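Two-component system sensor histidine kinase (Bacteroides thetaiotaomicron, PDB 3OTT) probably senses saccharides through its extracellular domain and relays the signal by histidine phosphorylation in its cytoplasmic part. Local coordinates at residues 143-148 / 162-167; 377-382 / 422-427; 640-645 / 675-680; 491-496 / 512-517. One frame throughout, in Å; residues are numbered along the deposited sequence.

Overall arrangement
Contacts 1, 2 and 4 belong to beta-propeller blades; contact 3 lies in the C-terminal beta-sandwich. Contacts 2 and 4 share one propeller, with centres about 25 Å apart. Contact 1 lies on the opposite side of the chain's centre from both. Contacts 1 and 4 are alike in kind: each sets a hairpin turn of a blade against a loop leading from one blade to the next. Both are partly buried, and each has one backbone hydrogen bond across it. Contact 2 joins the inner strands of neighbouring blades through aromatic and polar side chains. Contact 3 is more buried and pairs two strands edge to edge by backbone bonds.

Contact 1: residues 143-148 / 162-167; sequences LPNNTI and GTYNGL
Asn-145 lies against the hairpin turn at Thr-163, Tyr-164 and Asn-165. Its CB comes within 3.8 Å of Thr-163 OG1. With CG anti to the backbone N (chi1 -168°), the amide swings over to Tyr-164. There OD1 sits 3.5 Å from Tyr-164 CB. The same OD1 accepts a bond from Thr-147 N at 2.8 Å, in the carbonyl plane and on a lone pair. This is an Asx turn, and it fixes the rotation of the amide. ND2 ends at the edge of the Tyr-164 ring, 3.5 Å from CD1, with amide and ring planes 55° apart.

The single hydrogen bond across the contact runs from Tyr-164 N to Thr-147 O (2.9 Å). Beside it, Ile-148 CD1 packs on Thr-163 CG2 at 3.7 Å. Thr-163 OG1 braces the turn it belongs to. It accepts from Asn-165 N, an ST turn, and donates to Gly-166 O. Thr-163 N reaches that oxygen from the other face of the carbonyl plane. Pro-144 CB closes the far end, 3.4 Å from Asn-165 O.

The 143-148 segment follows helix 138-141 and leads into strand 148-153, the inner strand of a propeller blade. The turn it meets joins strands 159-163 and 166-171 of that same blade. Thr-147 OG1 bonds to Leu-120 O of the preceding blade, and the Tyr-164 ring meets Phe-192 edge-to-face.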
loop_
_atom_site.group_PDB
_atom_site.type_symbol
_atom_site.label_atom_id
_atom_site.label_comp_id
_atom_site.label_asym_id
_atom_site.label_seq_id
_atom_site.Cartn_x
_atom_site.Cartn_y
_atom_site.Cartn_z
ATOM N N LEU B 143 1.214 -35.326 -11.779
ATOM C CA LEU B 143 2.587 -34.840 -11.598
ATOM C C LEU B 143 3.524 -35.570 -12.561
ATOM O O LEU B 143 3.326 -36.751 -12.821
ATOM C CB LEU B 143 3.039 -35.040 -10.166
ATOM C CG LEU B 143 2.694 -33.957 -9.162
ATOM C CD1 LEU B 143 3.279 -34.381 -7.837
ATOM C CD2 LEU B 143 3.266 -32.597 -9.605
ATOM N N PRO B 144 4.532 -34.874 -13.127
ATOM C CA PRO B 144 5.396 -35.655 -14.046
ATOM C C PRO B 144 6.298 -36.647 -13.265
ATOM O O PRO B 144 6.653 -37.704 -13.782
ATOM C CB PRO B 144 6.188 -34.584 -14.833
ATOM C CG PRO B 144 6.035 -33.316 -14.043
ATOM C CD PRO B 144 4.786 -33.426 -13.207
ATOM N N ASN B 145 6.586 -36.337 -11.999
ATOM C CA ASN B 145 7.440 -37.183 -11.151
ATOM C C ASN B 145 7.132 -36.786 -9.683
ATOM O O ASN B 145 6.607 -35.718 -9.460
ATOM C CB ASN B 145 8.915 -37.009 -11.583
ATOM C CG ASN B 145 9.854 -38.038 -10.975
ATOM O OD1 ASN B 145 10.221 -37.925 -9.803
ATOM N ND2 ASN B 145 10.279 -39.030 -11.764
ATOM N N ASN B 146 7.337 -37.684 -8.721
ATOM C CA ASN B 146 7.135 -37.419 -7.280
ATOM C C ASN B 146 8.375 -36.851 -6.590
ATOM O O ASN B 146 8.286 -36.442 -5.444
ATOM C CB ASN B 146 6.747 -38.722 -6.553
ATOM C CG ASN B 146 5.385 -39.270 -7.035
ATOM O OD1 ASN B 146 4.380 -38.512 -7.138
ATOM N ND2 ASN B 146 5.349 -40.577 -7.372
ATOM N N THR B 147 9.527 -36.854 -7.270
ATOM C CA THR B 147 10.718 -36.167 -6.761
ATOM C C THR B 147 10.717 -34.670 -7.084
ATOM O O THR B 147 10.931 -34.292 -8.232
ATOM C CB THR B 147 11.998 -36.836 -7.237
ATOM O OG1 THR B 147 11.997 -38.176 -6.753
ATOM C CG2 THR B 147 13.255 -36.161 -6.633
ATOM N N ILE B 148 10.520 -33.839 -6.056
ATOM C CA ILE B 148 10.355 -32.402 -6.174
ATOM C C ILE B 148 11.606 -31.675 -5.750
ATOM O O ILE B 148 12.098 -31.907 -4.634
ATOM C CB ILE B 148 9.235 -31.919 -5.227
ATOM C CG1 ILE B 148 7.993 -32.804 -5.338
ATOM C CG2 ILE B 148 8.869 -30.449 -5.501
ATOM C CD1 ILE B 148 7.415 -32.941 -6.779
ATOM N N GLY B 162 8.977 -27.727 -9.959
ATOM C CA GLY B 162 10.089 -28.307 -10.699
ATOM C C GLY B 162 10.453 -29.658 -10.103
ATOM O O GLY B 162 10.674 -29.789 -8.895
ATOM N N THR B 163 10.567 -30.668 -10.952
ATOM C CA THR B 163 10.743 -32.034 -10.518
ATOM C C THR B 163 11.956 -32.692 -11.178
ATOM O O THR B 163 12.653 -32.083 -11.980
ATOM C CB THR B 163 9.494 -32.931 -10.821
ATOM O OG1 THR B 163 9.452 -33.324 -12.199
ATOM C CG2 THR B 163 8.134 -32.316 -10.334
ATOM N N TYR B 164 12.191 -33.944 -10.802
ATOM C CA TYR B 164 13.181 -34.794 -11.420
ATOM C C TYR B 164 12.924 -34.886 -12.942
ATOM O O TYR B 164 13.862 -34.974 -13.724
ATOM C CB TYR B 164 13.106 -36.182 -10.768
ATOM C CG TYR B 164 14.091 -37.153 -11.284
ATOM C CD1 TYR B 164 13.682 -38.263 -12.013
ATOM C CD2 TYR B 164 15.443 -36.966 -11.079
ATOM C CE1 TYR B 164 14.583 -39.148 -12.528
ATOM C CE2 TYR B 164 16.359 -37.860 -11.603
ATOM C CZ TYR B 164 15.918 -38.950 -12.326
ATOM O OH TYR B 164 16.853 -39.864 -12.827
ATOM N N ASN B 165 11.661 -34.882 -13.356
ATOM C CA ASN B 165 11.389 -34.943 -14.780
ATOM C C ASN B 165 10.491 -33.796 -15.255
ATOM O O ASN B 165 9.399 -34.005 -15.813
ATOM C CB ASN B 165 10.854 -36.343 -15.216
ATOM C CG ASN B 165 10.805 -36.500 -16.764
ATOM O OD1 ASN B 165 11.699 -36.017 -17.499
ATOM N ND2 ASN B 165 9.754 -37.154 -17.250
ATOM N N GLY B 166 10.944 -32.576 -15.055
ATOM C CA GLY B 166 10.286 -31.456 -15.747
ATOM C C GLY B 166 9.437 -30.527 -14.898
ATOM O O GLY B 166 9.339 -30.669 -13.659
ATOM N N LEU B 167 8.810 -29.579 -15.585
ATOM C CA LEU B 167 8.078 -28.509 -14.961
ATOM C C LEU B 167 6.594 -28.651 -15.204
ATOM O O LEU B 167 6.144 -28.996 -16.303
ATOM C CB LEU B 167 8.544 -27.204 -15.557
ATOM C CG LEU B 167 7.977 -25.903 -14.994
ATOM C CD1 LEU B 167 8.458 -25.612 -13.583
ATOM C CD2 LEU B 167 8.359 -24.796 -15.962
#

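Contact 2: residues 377-382 / 422-427; sequences HIYEDK and YYIFED
His-377 lays its imidazole over the ring of Tyr-423 in a face-to-face stack. The centroids are 3.7 Å apart and the planes differ by 17°. Tyr-423 CE1 sits over the centre of the imidazole, while Ile-424 O lies at its edge, in plane.

Tyr-379 spans the gap two residues on. Its CG is anti to the backbone N (chi1 174°), which carries the ring across to the other strand. One face covers Phe-425 CA, a CH-pi contact of 3.8 Å from that carbon to the ring centroid. The hydroxyl ends on backbone: Tyr-379 OH accepts from Glu-426 N at 2.8 Å. At the root of the ring, Tyr-379 CB touches Ile-424 CG2 at 3.8 Å.

The extended Glu-426 reaches back the other way. Its OE1 takes a bond of 3.2 Å from Lys-382 N, which comes from above the carboxylate plane. Asp-381 OD2 is close to Glu-426 OE1, at 3.8 Å. Lys-446 forms salt bridges to both carboxylates, which probably offsets their repulsion. Asp-381 OD1 is held by Gln-385 N.

Strands 375-380 and 421-426 are the inner strands of adjacent propeller blades. Over these segments their axes run nearly parallel and come within 6.8 Å, with no backbone-to-backbone hydrogen bond between them. Each pairs instead within its own blade, with strand 386-390 and strand 431-436. Phe-425 stacks on Trp-433 and also touches strand 474-479 of the following blade.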
loop_
_atom_site.group_PDB
_atom_site.type_symbol
_atom_site.label_atom_id
_atom_site.label_comp_id
_atom_site.label_asym_id
_atom_site.label_seq_id
_atom_site.Cartn_x
_atom_site.Cartn_y
_atom_site.Cartn_z
ATOM N N HIS B 377 5.899 26.191 -1.130
ATOM C CA HIS B 377 6.933 26.670 -0.238
ATOM C C HIS B 377 6.557 26.440 1.205
ATOM O O HIS B 377 5.376 26.534 1.566
ATOM C CB HIS B 377 7.299 28.139 -0.466
ATOM C CG HIS B 377 8.637 28.513 0.098
ATOM N ND1 HIS B 377 8.827 29.616 0.911
ATOM C CD2 HIS B 377 9.842 27.902 0.010
ATOM C CE1 HIS B 377 10.104 29.686 1.258
ATOM N NE2 HIS B 377 10.740 28.658 0.713
ATOM N N ILE B 378 7.560 26.044 1.987
ATOM C CA ILE B 378 7.430 25.849 3.417
ATOM C C ILE B 378 8.441 26.785 4.135
ATOM O O ILE B 378 9.631 26.823 3.778
ATOM C CB ILE B 378 7.677 24.365 3.800
ATOM C CG1 ILE B 378 6.866 23.453 2.886
ATOM C CG2 ILE B 378 7.328 24.120 5.309
ATOM C CD1 ILE B 378 7.304 21.912 2.957
ATOM N N TYR B 379 7.978 27.504 5.163
ATOM C CA TYR B 379 8.752 28.507 5.826
ATOM C C TYR B 379 8.443 28.577 7.325
ATOM O O TYR B 379 7.285 28.528 7.771
ATOM C CB TYR B 379 8.444 29.836 5.178
ATOM C CG TYR B 379 9.074 31.043 5.841
ATOM C CD1 TYR B 379 10.455 31.274 5.740
ATOM C CD2 TYR B 379 8.298 31.938 6.538
ATOM C CE1 TYR B 379 11.052 32.367 6.340
ATOM C CE2 TYR B 379 8.874 33.048 7.152
ATOM C CZ TYR B 379 10.255 33.253 7.038
ATOM O OH TYR B 379 10.825 34.343 7.597
ATOM N N GLU B 380 9.482 28.720 8.120
ATOM C CA GLU B 380 9.277 28.974 9.543
ATOM C C GLU B 380 9.646 30.416 9.863
ATOM O O GLU B 380 10.752 30.850 9.521
ATOM C CB GLU B 380 10.145 28.000 10.384
ATOM C CG GLU B 380 9.778 28.051 11.825
ATOM C CD GLU B 380 10.564 27.110 12.736
ATOM O OE1 GLU B 380 11.117 26.052 12.321
ATOM O OE2 GLU B 380 10.578 27.419 13.915
ATOM N N ASP B 381 8.756 31.157 10.511
ATOM C CA ASP B 381 9.025 32.603 10.778
ATOM C C ASP B 381 9.889 32.881 12.012
ATOM O O ASP B 381 10.493 31.939 12.581
ATOM C CB ASP B 381 7.758 33.455 10.809
ATOM C CG ASP B 381 6.857 33.168 12.027
ATOM O OD1 ASP B 381 7.333 32.624 13.060
ATOM O OD2 ASP B 381 5.641 33.506 11.949
ATOM N N LYS B 382 9.917 34.155 12.443
ATOM C CA LYS B 382 10.806 34.609 13.523
ATOM C C LYS B 382 10.291 34.168 14.856
ATOM O O LYS B 382 11.037 34.168 15.820
ATOM C CB LYS B 382 10.941 36.159 13.586
ATOM C CG LYS B 382 11.251 36.874 12.267
ATOM C CD LYS B 382 12.582 36.440 11.662
ATOM C CE LYS B 382 12.982 37.459 10.576
ATOM N NZ LYS B 382 14.080 36.919 9.788
ATOM N N TYR B 422 3.431 31.542 -4.158
ATOM C CA TYR B 422 4.660 30.823 -4.552
ATOM C C TYR B 422 5.728 30.872 -3.504
ATOM O O TYR B 422 6.519 29.940 -3.464
ATOM C CB TYR B 422 5.293 31.336 -5.889
ATOM C CG TYR B 422 4.564 30.742 -7.082
ATOM C CD1 TYR B 422 3.189 30.975 -7.262
ATOM C CD2 TYR B 422 5.219 29.884 -7.986
ATOM C CE1 TYR B 422 2.476 30.396 -8.342
ATOM C CE2 TYR B 422 4.497 29.295 -9.077
ATOM C CZ TYR B 422 3.140 29.565 -9.234
ATOM O OH TYR B 422 2.433 29.021 -10.278
ATOM N N TYR B 423 5.763 31.938 -2.686
ATOM C CA TYR B 423 6.862 32.130 -1.747
ATOM C C TYR B 423 6.432 33.093 -0.654
ATOM O O TYR B 423 5.597 34.013 -0.869
ATOM C CB TYR B 423 8.108 32.693 -2.476
ATOM C CG TYR B 423 9.441 32.096 -2.109
ATOM C CD1 TYR B 423 9.763 30.774 -2.473
ATOM C CD2 TYR B 423 10.395 32.837 -1.420
ATOM C CE1 TYR B 423 10.998 30.200 -2.151
ATOM C CE2 TYR B 423 11.628 32.263 -1.081
ATOM C CZ TYR B 423 11.912 30.952 -1.472
ATOM O OH TYR B 423 13.118 30.382 -1.128
ATOM N N ILE B 424 7.029 32.900 0.507
ATOM C CA ILE B 424 6.749 33.701 1.680
ATOM C C ILE B 424 7.970 33.820 2.533
ATOM O O ILE B 424 8.756 32.869 2.614
ATOM C CB ILE B 424 5.652 33.054 2.504
ATOM C CG1 ILE B 424 5.454 33.775 3.838
ATOM C CG2 ILE B 424 6.022 31.674 2.853
ATOM C CD1 ILE B 424 4.035 33.529 4.378
ATOM N N PHE B 425 8.154 34.993 3.141
ATOM C CA PHE B 425 9.111 35.154 4.254
ATOM C C PHE B 425 8.646 36.251 5.181
ATOM O O PHE B 425 7.788 37.033 4.804
ATOM C CB PHE B 425 10.582 35.409 3.762
ATOM C CG PHE B 425 10.813 36.798 3.132
ATOM C CD1 PHE B 425 10.778 36.970 1.727
ATOM C CD2 PHE B 425 11.064 37.904 3.915
ATOM C CE1 PHE B 425 10.999 38.220 1.128
ATOM C CE2 PHE B 425 11.280 39.219 3.330
ATOM C CZ PHE B 425 11.246 39.360 1.929
ATOM N N GLU B 426 9.253 36.345 6.373
ATOM C CA GLU B 426 8.941 37.413 7.319
ATOM C C GLU B 426 10.147 38.366 7.411
ATOM O O GLU B 426 11.264 37.898 7.519
ATOM C CB GLU B 426 8.536 36.886 8.715
ATOM C CG GLU B 426 8.154 38.081 9.706
ATOM C CD GLU B 426 7.989 37.720 11.235
ATOM O OE1 GLU B 426 7.893 36.546 11.614
ATOM O OE2 GLU B 426 7.946 38.650 12.089
ATOM N N ASP B 427 9.915 39.690 7.325
ATOM C CA ASP B 427 11.013 40.619 7.452
ATOM C C ASP B 427 11.340 40.865 8.913
ATOM O O ASP B 427 10.814 40.187 9.779
ATOM C CB ASP B 427 10.799 41.922 6.663
ATOM C CG ASP B 427 9.636 42.784 7.185
ATOM O OD1 ASP B 427 9.121 42.567 8.303
ATOM O OD2 ASP B 427 9.237 43.718 6.436
#

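Contact 3: residues 640-645 / 675-680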
loop_
_atom_site.group_PDB
_atom_site.type_symbol
_atom_site.label_atom_id
_atom_site.label_comp_id
_atom_site.label_asym_id
_atom_site.label_seq_id
_atom_site.Cartn_x
_atom_site.Cartn_y
_atom_site.Cartn_z
ATOM N N ALA B 640 24.288 -12.250 22.080
ATOM C CA ALA B 640 24.806 -13.369 22.896
ATOM C C ALA B 640 25.046 -13.014 24.357
ATOM O O ALA B 640 25.528 -11.952 24.682
ATOM C CB ALA B 640 26.077 -13.906 22.285
ATOM N N LEU B 641 24.738 -13.956 25.243
ATOM C CA LEU B 641 25.054 -13.796 26.645
ATOM C C LEU B 641 26.013 -14.920 27.068
ATOM O O LEU B 641 25.737 -16.082 26.815
ATOM C CB LEU B 641 23.769 -13.875 27.484
ATOM C CG LEU B 641 23.925 -13.883 29.024
ATOM C CD1 LEU B 641 24.505 -12.577 29.517
ATOM C CD2 LEU B 641 22.607 -14.110 29.685
ATOM N N TYR B 642 27.138 -14.564 27.694
ATOM C CA TYR B 642 28.048 -15.524 28.291
ATOM C C TYR B 642 28.066 -15.369 29.803
ATOM O O TYR B 642 28.034 -14.233 30.346
ATOM C CB TYR B 642 29.473 -15.306 27.789
ATOM C CG TYR B 642 29.699 -15.505 26.305
ATOM C CD1 TYR B 642 29.264 -14.541 25.401
ATOM C CD2 TYR B 642 30.370 -16.624 25.818
ATOM C CE1 TYR B 642 29.461 -14.691 24.025
ATOM C CE2 TYR B 642 30.612 -16.794 24.403
ATOM C CZ TYR B 642 30.131 -15.794 23.538
ATOM O OH TYR B 642 30.273 -15.834 22.193
ATOM N N ILE B 643 28.116 -16.514 30.475
ATOM C CA ILE B 643 28.306 -16.578 31.910
ATOM C C ILE B 643 29.537 -17.455 32.113
ATOM O O ILE B 643 29.638 -18.556 31.532
ATOM C CB ILE B 643 27.089 -17.204 32.608
ATOM C CG1 ILE B 643 25.894 -16.257 32.520
ATOM C CG2 ILE B 643 27.447 -17.631 34.073
ATOM C CD1 ILE B 643 24.569 -16.951 32.587
ATOM N N ASN B 644 30.500 -16.942 32.888
ATOM C CA ASN B 644 31.786 -17.611 33.065
ATOM C C ASN B 644 32.332 -18.015 31.744
ATOM O O ASN B 644 32.927 -19.085 31.601
ATOM C CB ASN B 644 31.669 -18.844 33.972
ATOM C CG ASN B 644 31.142 -18.487 35.327
ATOM O OD1 ASN B 644 31.580 -17.497 35.931
ATOM N ND2 ASN B 644 30.162 -19.226 35.793
ATOM N N ASN B 645 32.126 -17.167 30.752
ATOM C CA ASN B 645 32.828 -17.381 29.526
ATOM C C ASN B 645 32.281 -18.554 28.678
ATOM O O ASN B 645 32.923 -18.981 27.711
ATOM C CB ASN B 645 34.311 -17.560 29.839
ATOM C CG ASN B 645 35.173 -17.145 28.707
ATOM O OD1 ASN B 645 35.012 -16.048 28.155
ATOM N ND2 ASN B 645 36.087 -18.036 28.304
ATOM N N SER B 675 29.429 -11.709 29.917
ATOM C CA SER B 675 29.781 -11.062 28.645
ATOM C C SER B 675 28.574 -10.958 27.757
ATOM O O SER B 675 27.655 -11.733 27.871
ATOM C CB SER B 675 30.907 -11.753 27.893
ATOM O OG SER B 675 32.103 -11.582 28.565
ATOM N N PHE B 676 28.610 -9.979 26.887
ATOM C CA PHE B 676 27.491 -9.577 26.056
ATOM C C PHE B 676 28.146 -9.274 24.717
ATOM O O PHE B 676 29.143 -8.514 24.690
ATOM C CB PHE B 676 26.860 -8.275 26.603
ATOM C CG PHE B 676 26.271 -8.414 27.995
ATOM C CD1 PHE B 676 27.024 -8.110 29.126
ATOM C CD2 PHE B 676 24.988 -8.891 28.176
ATOM C CE1 PHE B 676 26.471 -8.269 30.466
ATOM C CE2 PHE B 676 24.445 -9.018 29.481
ATOM C CZ PHE B 676 25.224 -8.715 30.624
ATOM N N GLU B 677 27.624 -9.855 23.634
ATOM C CA GLU B 677 27.944 -9.383 22.289
ATOM C C GLU B 677 26.810 -8.534 21.809
ATOM O O GLU B 677 25.669 -8.819 22.084
ATOM C CB GLU B 677 28.175 -10.536 21.311
ATOM C CG GLU B 677 29.454 -11.264 21.636
ATOM C CD GLU B 677 29.645 -12.511 20.824
ATOM O OE1 GLU B 677 28.807 -12.791 19.927
ATOM O OE2 GLU B 677 30.633 -13.223 21.105
ATOM N N LEU B 678 27.140 -7.525 21.035
ATOM C CA LEU B 678 26.171 -6.529 20.572
ATOM C C LEU B 678 26.305 -6.429 19.047
ATOM O O LEU B 678 27.384 -6.670 18.501
ATOM C CB LEU B 678 26.459 -5.158 21.243
ATOM C CG LEU B 678 27.749 -4.444 20.821
ATOM C CD1 LEU B 678 27.539 -3.495 19.619
ATOM C CD2 LEU B 678 28.306 -3.658 21.960
ATOM N N SER B 679 25.249 -6.057 18.354
ATOM C CA SER B 679 25.413 -5.748 16.924
ATOM C C SER B 679 24.310 -4.820 16.446
ATOM O O SER B 679 23.182 -4.907 16.923
ATOM C CB SER B 679 25.389 -7.052 16.108
ATOM O OG SER B 679 25.277 -6.776 14.723
ATOM N N ASP B 680 24.608 -3.964 15.489
ATOM C CA ASP B 680 23.591 -3.213 14.792
ATOM C C ASP B 680 23.435 -3.753 13.342
ATOM O O ASP B 680 22.925 -3.064 12.448
ATOM C CB ASP B 680 23.930 -1.729 14.791
ATOM C CG ASP B 680 25.304 -1.398 14.103
ATOM O OD1 ASP B 680 26.117 -2.307 13.718
ATOM O OD2 ASP B 680 25.586 -0.170 13.982
#
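Ala-640 to Tyr-642 and Ser-675 to Glu-677 form an antiparallel strand pair of the C-terminal beta-sandwich. Tyr-642 and Ser-675 are a hydrogen-bonded pair: Tyr-642 N gives to Ser-675 O and Ser-675 N gives to Tyr-642 O, both at 2.9 Å. Glu-677 N adds a bond of 3.1 Å to Ala-640 O. Between these lies the non-hydrogen-bonded pair Leu-641 and Phe-676. Their side chains lie side by side and point the same way, with Leu-641 CD1 3.6 Å from Phe-676 CE2.

In the four-stranded sheet these two are the middle strands, flanked by 646-648 and 711-714. The other sheet face carries Ala-640, Tyr-642, Ser-675 and Glu-677. Here Tyr-642 leans diagonally over the strand pair, its CG anti to the carbonyl carbon (chi1 -63°), and its OH donates to Glu-677 OE2 at 2.9 Å. The hydroxyl comes from above the carboxylate plane. Ring and carboxylate are turned 48° against each other.

Arg-711 on strand 711-714 ties the two together, with a salt bridge to Glu-677 OE2 and a cation-pi contact with Tyr-642. Ser-675 CB packs on Tyr-642 CB at 3.8 Å, and Glu-677 also touches Ser-50, in a loop of the N-terminal propeller.

Contact 4: residues 491-496 / 512-517; sequences NNKGID and ELTGEK
Gly-494 and Leu-513 supply the one hydrogen bond between the segments. Gly-494 N gives to Leu-513 O at 2.9 Å, in the carbonyl plane. The same oxygen also receives a CA-H...O contact from Lys-493 CA at 3.4 Å. One carbonyl thus gathers two neighbouring residues of the 491-496 segment.

Van der Waals contact is slight. Lys-493 runs past Thr-514, and its CD lies 3.2 Å from Thr-514 OG1. That hydroxyl is anti to the backbone N of Thr-514 (chi1 -173°), which turns it to the lysine chain. Leu-513 CB rests on the backbone of Gly-494, 3.9 Å from its N. The rest of the leucine packs on the next blade, against Val-532 and Phe-534 of strand 530-534 and Met-539 of strand 537-542.

Further polar bonds shape each segment on its own side. Asn-492 OD1 accepts from Lys-493 N at 2.8 Å, and also from Lys-507 NZ. Lys-507 NZ bonds to Lys-493 O as well, tying this turn to strand 504-508. On the other segment Leu-513 is the centre of an inverse gamma turn. A weak salt bridge from Lys-517 NZ to Glu-512 OE2, at 3.4 Å, links the two residues within this loop.

The arrangement is that of a beta-propeller. The 491-496 segment takes in the end of the turn after strand 485-489 and the start of strand 495-499. The 512-517 loop leaves the outer strand of that blade, 504-508, and passes to 519-524, the inner strand of the next. The contact lies where this blade-to-blade crossing meets the hairpin turn.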
loop_
_atom_site.group_PDB
_atom_site.type_symbol
_atom_site.label_atom_id
_atom_site.label_comp_id
_atom_site.label_asym_id
_atom_site.label_seq_id
_atom_site.Cartn_x
_atom_site.Cartn_y
_atom_site.Cartn_z
ATOM N N ASN B 491 9.823 33.810 -16.423
ATOM C CA ASN B 491 10.150 34.132 -17.858
ATOM C C ASN B 491 10.222 35.643 -18.182
ATOM O O ASN B 491 9.465 36.180 -18.974
ATOM C CB ASN B 491 9.261 33.353 -18.868
ATOM C CG ASN B 491 9.872 33.332 -20.308
ATOM O OD1 ASN B 491 11.099 33.154 -20.482
ATOM N ND2 ASN B 491 9.025 33.550 -21.330
ATOM N N ASN B 492 11.168 36.299 -17.518
ATOM C CA ASN B 492 11.375 37.747 -17.557
ATOM C C ASN B 492 12.868 38.008 -17.834
ATOM O O ASN B 492 13.611 37.081 -18.151
ATOM C CB ASN B 492 10.999 38.334 -16.187
ATOM C CG ASN B 492 10.536 39.808 -16.271
ATOM O OD1 ASN B 492 11.342 40.723 -16.422
ATOM N ND2 ASN B 492 9.236 40.018 -16.153
ATOM N N LYS B 493 13.314 39.239 -17.670
ATOM C CA LYS B 493 14.720 39.589 -17.941
ATOM C C LYS B 493 15.289 40.221 -16.665
ATOM O O LYS B 493 14.704 41.139 -16.126
ATOM C CB LYS B 493 14.824 40.582 -19.146
ATOM C CG LYS B 493 13.990 40.164 -20.418
ATOM C CD LYS B 493 14.340 40.887 -21.773
ATOM C CE LYS B 493 14.003 42.402 -21.790
ATOM N NZ LYS B 493 12.819 42.829 -22.697
ATOM N N GLY B 494 16.418 39.737 -16.189
ATOM C CA GLY B 494 17.015 40.285 -15.000
ATOM C C GLY B 494 16.238 39.844 -13.749
ATOM O O GLY B 494 15.389 38.921 -13.804
ATOM N N ILE B 495 16.534 40.502 -12.637
ATOM C CA ILE B 495 15.803 40.338 -11.360
ATOM C C ILE B 495 15.535 41.730 -10.774
ATOM O O ILE B 495 16.248 42.693 -11.040
ATOM C CB ILE B 495 16.558 39.377 -10.313
ATOM C CG1 ILE B 495 17.936 39.908 -9.986
ATOM C CG2 ILE B 495 16.660 37.874 -10.814
ATOM C CD1 ILE B 495 18.659 39.071 -8.888
ATOM N N ASP B 496 14.463 41.847 -10.018
ATOM C CA ASP B 496 14.048 43.141 -9.536
ATOM C C ASP B 496 14.602 43.272 -8.128
ATOM O O ASP B 496 14.773 42.257 -7.437
ATOM C CB ASP B 496 12.508 43.290 -9.593
ATOM C CG ASP B 496 11.981 43.696 -11.017
ATOM O OD1 ASP B 496 12.793 43.926 -11.931
ATOM O OD2 ASP B 496 10.738 43.791 -11.245
ATOM N N GLU B 512 22.525 40.630 -19.217
ATOM C CA GLU B 512 22.952 39.261 -19.391
ATOM C C GLU B 512 21.823 38.251 -19.152
ATOM O O GLU B 512 21.668 37.289 -19.915
ATOM C CB GLU B 512 24.124 38.995 -18.423
ATOM C CG GLU B 512 24.837 37.680 -18.675
ATOM C CD GLU B 512 26.220 37.561 -17.986
ATOM O OE1 GLU B 512 26.770 38.581 -17.476
ATOM O OE2 GLU B 512 26.746 36.416 -17.980
ATOM N N LEU B 513 21.023 38.443 -18.093
ATOM C CA LEU B 513 19.999 37.471 -17.775
ATOM C C LEU B 513 18.751 37.601 -18.658
ATOM O O LEU B 513 17.730 38.094 -18.222
ATOM C CB LEU B 513 19.643 37.586 -16.323
ATOM C CG LEU B 513 20.678 37.183 -15.269
ATOM C CD1 LEU B 513 20.069 37.603 -13.914
ATOM C CD2 LEU B 513 20.932 35.714 -15.283
ATOM N N THR B 514 18.829 37.155 -19.902
ATOM C CA THR B 514 17.850 37.536 -20.911
ATOM C C THR B 514 17.901 36.487 -22.041
ATOM O O THR B 514 18.945 35.854 -22.233
ATOM C CB THR B 514 18.172 38.954 -21.453
ATOM O OG1 THR B 514 17.144 39.413 -22.320
ATOM C CG2 THR B 514 19.419 38.960 -22.226
ATOM N N GLY B 515 16.781 36.310 -22.758
ATOM C CA GLY B 515 16.659 35.297 -23.822
ATOM C C GLY B 515 16.929 33.917 -23.253
ATOM O O GLY B 515 16.261 33.480 -22.306
ATOM N N GLU B 516 17.941 33.256 -23.775
ATOM C CA GLU B 516 18.245 31.908 -23.319
ATOM C C GLU B 516 18.765 31.911 -21.856
ATOM O O GLU B 516 18.734 30.895 -21.172
ATOM C CB GLU B 516 19.205 31.153 -24.295
ATOM C CG GLU B 516 20.613 31.731 -24.414
ATOM C CD GLU B 516 21.530 30.914 -25.343
ATOM O OE1 GLU B 516 21.906 31.447 -26.412
ATOM O OE2 GLU B 516 21.876 29.741 -25.015
ATOM N N LYS B 517 19.206 33.067 -21.376
ATOM C CA LYS B 517 19.688 33.119 -20.004
ATOM C C LYS B 517 18.669 33.726 -19.032
ATOM O O LYS B 517 19.026 34.245 -17.982
ATOM C CB LYS B 517 21.081 33.769 -19.923
ATOM C CG LYS B 517 22.135 32.874 -20.515
ATOM C CD LYS B 517 23.416 33.594 -20.770
ATOM C CE LYS B 517 24.189 33.764 -19.493
ATOM N NZ LYS B 517 25.648 33.725 -19.784
#